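Local atomic coordinates of HAD-superfamily hydrolase, subfamily IA, variant 1 (Ehrlichia chaffeensis, PDB entry 3KZX), a protein that probably catalyses the hydrolysis of 2-phosphoglycolate to glycolate and inorganic phosphate, as a member of the HAD-like hydrolase superfamily. Residues Ala27-Trp32 / Ala123-Lys128; Glu179-Gly184 / Leu199-Gly204. One frame throughout, in Å; residues are numbered along the deposited sequence.

Interaction 1: Ala27-Trp32 / Ala123-Lys128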
loop_
_atom_site.group_PDB
_atom_site.type_symbol
_atom_site.label_atom_id
_atom_site.label_comp_id
_atom_site.label_asym_id
_atom_site.label_seq_id
_atom_site.Cartn_x
_atom_site.Cartn_y
_atom_site.Cartn_z
ATOM N N ALA A 27 -6.276 -10.215 12.781
ATOM C CA ALA A 27 -5.065 -9.819 12.083
ATOM C C ALA A 27 -5.341 -8.580 11.236
ATOM O O ALA A 27 -6.504 -8.307 10.896
ATOM C CB ALA A 27 -4.556 -10.976 11.193
ATOM N N VAL A 28 -4.305 -7.822 10.921
ATOM C CA VAL A 28 -4.472 -6.644 10.060
ATOM C C VAL A 28 -3.467 -6.773 8.922
ATOM O O VAL A 28 -2.272 -6.848 9.141
ATOM C CB VAL A 28 -4.270 -5.313 10.800
ATOM C CG1 VAL A 28 -4.429 -4.086 9.816
ATOM C CG2 VAL A 28 -5.255 -5.207 11.984
ATOM N N ILE A 29 -3.979 -6.774 7.702
ATOM C CA ILE A 29 -3.156 -6.835 6.502
ATOM C C ILE A 29 -3.120 -5.438 5.884
ATOM O O ILE A 29 -4.143 -4.782 5.806
ATOM C CB ILE A 29 -3.700 -7.872 5.483
ATOM C CG1 ILE A 29 -3.805 -9.267 6.127
ATOM C CG2 ILE A 29 -2.763 -7.963 4.253
ATOM C CD1 ILE A 29 -4.421 -10.307 5.215
ATOM N N PHE A 30 -1.930 -5.009 5.426
ATOM C CA PHE A 30 -1.739 -3.705 4.800
ATOM C C PHE A 30 -1.231 -3.844 3.392
ATOM O O PHE A 30 -0.396 -4.686 3.131
ATOM C CB PHE A 30 -0.690 -2.879 5.551
ATOM C CG PHE A 30 -1.105 -2.444 6.930
ATOM C CD1 PHE A 30 -1.744 -1.213 7.121
ATOM C CD2 PHE A 30 -0.866 -3.238 8.043
ATOM C CE1 PHE A 30 -2.122 -0.794 8.366
ATOM C CE2 PHE A 30 -1.264 -2.807 9.318
ATOM C CZ PHE A 30 -1.872 -1.595 9.470
ATOM N N ASP A 31 -1.685 -2.983 2.497
ATOM C CA ASP A 31 -0.973 -2.800 1.253
ATOM C C ASP A 31 0.165 -1.823 1.512
ATOM O O ASP A 31 0.171 -1.120 2.542
ATOM C CB ASP A 31 -1.934 -2.237 0.211
ATOM C CG ASP A 31 -1.439 -2.441 -1.238
ATOM O OD1 ASP A 31 -0.319 -2.946 -1.460
ATOM O OD2 ASP A 31 -2.217 -2.113 -2.148
ATOM N N TRP A 32 1.130 -1.781 0.589
ATOM C CA TRP A 32 2.316 -0.976 0.739
ATOM C C TRP A 32 2.127 0.380 0.005
ATOM O O TRP A 32 1.806 1.403 0.620
ATOM C CB TRP A 32 3.535 -1.798 0.250
ATOM C CG TRP A 32 4.841 -1.171 0.409
ATOM C CD1 TRP A 32 5.667 -0.742 -0.594
ATOM C CD2 TRP A 32 5.503 -0.837 1.638
ATOM N NE1 TRP A 32 6.801 -0.184 -0.064
ATOM C CE2 TRP A 32 6.727 -0.234 1.303
ATOM C CE3 TRP A 32 5.175 -0.994 2.989
ATOM C CZ2 TRP A 32 7.636 0.207 2.268
ATOM C CZ3 TRP A 32 6.080 -0.546 3.949
ATOM C CH2 TRP A 32 7.294 0.048 3.576
ATOM N N ALA A 123 0.390 -8.268 8.565
ATOM C CA ALA A 123 1.047 -8.689 7.344
ATOM C C ALA A 123 0.968 -7.623 6.286
ATOM O O ALA A 123 0.161 -6.688 6.410
ATOM C CB ALA A 123 0.439 -9.986 6.844
ATOM N N ILE A 124 1.836 -7.739 5.273
ATOM C CA ILE A 124 1.736 -6.923 4.048
ATOM C C ILE A 124 1.405 -7.829 2.874
ATOM O O ILE A 124 1.989 -8.917 2.710
ATOM C CB ILE A 124 3.020 -6.126 3.783
ATOM C CG1 ILE A 124 3.109 -4.936 4.771
ATOM C CG2 ILE A 124 3.155 -5.586 2.303
ATOM C CD1 ILE A 124 4.504 -4.436 4.922
ATOM N N VAL A 125 0.452 -7.377 2.074
ATOM C CA VAL A 125 0.149 -7.998 0.784
ATOM C C VAL A 125 0.124 -6.921 -0.320
ATOM O O VAL A 125 -0.737 -6.049 -0.311
ATOM C CB VAL A 125 -1.162 -8.773 0.823
ATOM C CG1 VAL A 125 -1.510 -9.384 -0.560
ATOM C CG2 VAL A 125 -1.074 -9.871 1.875
ATOM N N SER A 126 1.082 -7.033 -1.255
ATOM C CA SER A 126 1.396 -6.047 -2.257
ATOM C C SER A 126 1.678 -6.715 -3.598
ATOM O O SER A 126 2.167 -7.861 -3.628
ATOM C CB SER A 126 2.653 -5.268 -1.822
ATOM O OG SER A 126 3.070 -4.361 -2.827
ATOM N N ASN A 127 1.397 -6.008 -4.699
ATOM C CA ASN A 127 1.817 -6.440 -6.030
ATOM C C ASN A 127 3.233 -5.988 -6.425
ATOM O O ASN A 127 3.715 -6.329 -7.504
ATOM C CB ASN A 127 0.794 -6.038 -7.100
ATOM C CG ASN A 127 -0.453 -6.928 -7.089
ATOM O OD1 ASN A 127 -0.587 -7.874 -6.267
ATOM N ND2 ASN A 127 -1.388 -6.628 -8.016
ATOM N N LYS A 128 3.905 -5.259 -5.551
ATOM C CA LYS A 128 5.317 -5.010 -5.736
ATOM C C LYS A 128 6.106 -6.321 -5.688
ATOM O O LYS A 128 5.794 -7.227 -4.913
ATOM C CB LYS A 128 5.854 -4.045 -4.695
ATOM C CG LYS A 128 7.300 -3.646 -4.873
ATOM C CD LYS A 128 7.729 -2.645 -3.818
ATOM C CE LYS A 128 9.181 -2.306 -3.918
ATOM N NZ LYS A 128 9.527 -1.693 -5.238
HETATM O O HOH W 1 -0.472 -3.757 -4.777
HETATM O O HOH W 2 1.775 -2.011 -2.946
#

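Interaction 2: Glu179-Gly184 / Leu199-Gly204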
loop_
_atom_site.group_PDB
_atom_site.type_symbol
_atom_site.label_atom_id
_atom_site.label_comp_id
_atom_site.label_asym_id
_atom_site.label_seq_id
_atom_site.Cartn_x
_atom_site.Cartn_y
_atom_site.Cartn_z
ATOM N N GLU A 179 -12.971 -10.936 10.729
ATOM C CA GLU A 179 -12.102 -10.280 11.717
ATOM C C GLU A 179 -10.673 -10.031 11.216
ATOM O O GLU A 179 -9.867 -9.407 11.903
ATOM C CB GLU A 179 -12.049 -11.089 13.020
ATOM C CG GLU A 179 -13.297 -10.915 13.885
ATOM C CD GLU A 179 -14.498 -11.631 13.302
ATOM O OE1 GLU A 179 -14.434 -12.869 13.115
ATOM O OE2 GLU A 179 -15.512 -10.952 13.017
ATOM N N VAL A 180 -10.350 -10.529 10.030
ATOM C CA VAL A 180 -9.132 -10.145 9.356
ATOM C C VAL A 180 -9.425 -8.862 8.564
ATOM O O VAL A 180 -10.258 -8.853 7.669
ATOM C CB VAL A 180 -8.635 -11.246 8.414
ATOM C CG1 VAL A 180 -7.373 -10.780 7.666
ATOM C CG2 VAL A 180 -8.329 -12.553 9.232
ATOM N N PHE A 181 -8.779 -7.764 8.927
ATOM C CA PHE A 181 -8.959 -6.480 8.225
ATOM C C PHE A 181 -7.880 -6.317 7.165
ATOM O O PHE A 181 -6.684 -6.423 7.483
ATOM C CB PHE A 181 -8.830 -5.273 9.187
ATOM C CG PHE A 181 -9.865 -5.215 10.301
ATOM C CD1 PHE A 181 -10.925 -6.114 10.385
ATOM C CD2 PHE A 181 -9.817 -4.158 11.214
ATOM C CE1 PHE A 181 -11.871 -6.020 11.413
ATOM C CE2 PHE A 181 -10.763 -4.048 12.248
ATOM C CZ PHE A 181 -11.783 -4.978 12.348
ATOM N N PHE A 182 -8.273 -6.080 5.916
ATOM C CA PHE A 182 -7.321 -5.770 4.866
ATOM C C PHE A 182 -7.462 -4.295 4.521
ATOM O O PHE A 182 -8.405 -3.900 3.829
ATOM C CB PHE A 182 -7.525 -6.654 3.611
ATOM C CG PHE A 182 -6.432 -6.492 2.532
ATOM C CD1 PHE A 182 -6.488 -7.237 1.376
ATOM C CD2 PHE A 182 -5.394 -5.588 2.654
ATOM C CE1 PHE A 182 -5.552 -7.098 0.367
ATOM C CE2 PHE A 182 -4.419 -5.457 1.631
ATOM C CZ PHE A 182 -4.515 -6.244 0.499
ATOM N N ILE A 183 -6.513 -3.498 5.034
ATOM C CA ILE A 183 -6.432 -2.058 4.774
ATOM C C ILE A 183 -5.684 -1.806 3.479
ATOM O O ILE A 183 -4.542 -2.155 3.319
ATOM C CB ILE A 183 -5.792 -1.252 5.926
ATOM C CG1 ILE A 183 -6.557 -1.481 7.225
ATOM C CG2 ILE A 183 -5.805 0.270 5.554
ATOM C CD1 ILE A 183 -5.753 -1.091 8.507
ATOM N N GLY A 184 -6.406 -1.246 2.518
ATOM C CA GLY A 184 -5.906 -1.024 1.187
ATOM C C GLY A 184 -6.628 0.111 0.500
ATOM O O GLY A 184 -7.791 0.453 0.805
ATOM N N LEU A 199 -12.273 -8.828 5.650
ATOM C CA LEU A 199 -12.961 -7.556 5.684
ATOM C C LEU A 199 -12.069 -6.502 5.048
ATOM O O LEU A 199 -11.028 -6.119 5.617
ATOM C CB LEU A 199 -13.269 -7.100 7.123
ATOM C CG LEU A 199 -14.212 -5.913 7.240
ATOM C CD1 LEU A 199 -15.635 -6.330 6.843
ATOM C CD2 LEU A 199 -14.165 -5.315 8.689
ATOM N N PRO A 200 -12.528 -5.944 3.927
ATOM C CA PRO A 200 -11.814 -4.800 3.389
ATOM C C PRO A 200 -12.063 -3.533 4.182
ATOM O O PRO A 200 -13.184 -3.291 4.605
ATOM C CB PRO A 200 -12.391 -4.677 1.988
ATOM C CG PRO A 200 -13.805 -5.159 2.123
ATOM C CD PRO A 200 -13.786 -6.209 3.222
ATOM N N ILE A 201 -11.024 -2.742 4.391
ATOM C CA ILE A 201 -11.154 -1.351 4.845
ATOM C C ILE A 201 -10.446 -0.466 3.790
ATOM O O ILE A 201 -9.252 -0.621 3.543
ATOM C CB ILE A 201 -10.542 -1.155 6.229
ATOM C CG1 ILE A 201 -11.200 -2.110 7.220
ATOM C CG2 ILE A 201 -10.720 0.303 6.689
ATOM C CD1 ILE A 201 -10.706 -1.944 8.665
ATOM N N LYS A 202 -11.202 0.410 3.131
ATOM C CA LYS A 202 -10.637 1.295 2.111
ATOM C C LYS A 202 -9.941 2.465 2.774
ATOM O O LYS A 202 -10.538 3.177 3.624
ATOM C CB LYS A 202 -11.700 1.796 1.139
ATOM C CG LYS A 202 -11.143 2.656 -0.032
ATOM C CD LYS A 202 -12.237 3.177 -0.930
ATOM C CE LYS A 202 -12.714 4.617 -0.571
ATOM N NZ LYS A 202 -11.742 5.725 -0.963
ATOM N N TYR A 203 -8.684 2.661 2.381
ATOM C CA TYR A 203 -7.863 3.776 2.828
ATOM C C TYR A 203 -7.771 4.815 1.707
ATOM O O TYR A 203 -7.522 4.484 0.539
ATOM C CB TYR A 203 -6.449 3.257 3.155
ATOM C CG TYR A 203 -5.492 4.345 3.516
ATOM C CD1 TYR A 203 -5.430 4.834 4.834
ATOM C CD2 TYR A 203 -4.672 4.908 2.564
ATOM C CE1 TYR A 203 -4.569 5.851 5.183
ATOM C CE2 TYR A 203 -3.798 5.961 2.886
ATOM C CZ TYR A 203 -3.748 6.419 4.207
ATOM O OH TYR A 203 -2.882 7.435 4.551
ATOM N N GLY A 204 -7.941 6.076 2.051
ATOM C CA GLY A 204 -7.580 7.150 1.123
ATOM C C GLY A 204 -8.807 7.722 0.470
ATOM O O GLY A 204 -9.836 7.866 1.129
#

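Interaction 1: Ala27-Trp32 / Ala123-Lys128
Asp31 OD1 reaches Ser126 through a water that donates to it at 2.7 Å from OD1 and also hydrogen-bonds Ser126 OG. Asp31 follows strand 27-30 and Ser126 lies near the C-terminal end of the parallel strand beside it, in a Rossmann-like HAD core, where the first two signature motifs of the superfamily are expected. OD1 also accepts from Trp32 N at 2.8 Å, in a bent bond (141° at the hydrogen) from above the carboxylate plane; another water, accepting from Asn127 N, reaches it only weakly. With CG anti to the backbone N (chi1 -161°), the carboxylate turns back toward the Val125-Ser126 backbone, with OD1 3.3 Å from Val125 O. These two acceptors do not bond each other; Lys159 NZ hydrogen-bonds Val125 O and makes a salt bridge with the other carboxylate oxygen, Asp31 OD2.

Behind this cluster the strands join through Ala123 N to Val28 O, Phe30 N to Ala123 O (2.9 Å) and Val125 N to Phe30 O (3.0 Å). On one face of the sheet, Ile29 CG2 presses tightly on Val125 CG2, 3.5 Å away. On the other, Phe30 CB touches Ile124 CG1, and the Ile124 CD1 methyl meets Trp32 CE3 obliquely at 4.0 Å. Ser126 OG, besides holding its water, accepts from Lys128 N at 3.0 Å, closing an ST turn.

Interaction 2: Glu179-Gly184 / Leu199-Gly204
The Phe181 ring is met by two aliphatic side chains of segment 199-204, both arriving obliquely: Leu199 CD2 lies 3.6 Å from its CE1, while Ile201 CD1 comes within 3.5 Å of its CD2. Leu199 runs beside the ring and points the same way, whereas Ile201 slants across nearer its root. Strands 180-184 and 199-203 are parallel neighbours in a beta-alpha-beta unit of the Rossmann-like HAD core, joined by helix 187-195. The Phe182 ring takes the other face of the sheet; its CG is anti to the backbone N (chi1 -173°), and the ring leads away from segment 199-204 to pack on Asp189 and Ala193 of that helix, where Pro200 also lands. Farther along the Phe181 face, Ile183 and Ile201 lie side by side, CG1 of the former 4.1 Å from CB of the latter, and Ile183 CG2 touches Tyr203 CB at 3.9 Å. The Tyr203 ring leads away from segment 179-184 and stacks with Phe218.

Five backbone hydrogen bonds hold the pair throughout. Phe182 donates its N-H to Leu199 O at 2.8 Å, and Phe182 O accepts from Ile201 N over 2.9 Å, almost straight at the hydrogen (176°) although the donor stands above the carbonyl plane. The last of them runs from Tyr203 N to Gly184 O at 2.9 Å, again with the donor above that plane.

In the fold
From the N terminus, strand 27-30 is laid down first, in the interior of the sheet. The chain then runs through about ninety residues, roughly half of them helical, before strand 121-126 returns to its flank, and interaction 1 closes that long loop. Interaction 2 follows in series, closing a much shorter one around helix 187-195. The two loops neither nest nor cross, yet they share a sheet: strand 180-184 adds to the other side of strand 27-30, where Ile29 N and O pair with Phe181 O and Ile183 N. With that junction between them, the two contacts give four successive strands of the sheet, 121-126, 27-30, 180-184 and 199-203, tying early and late parts of the core.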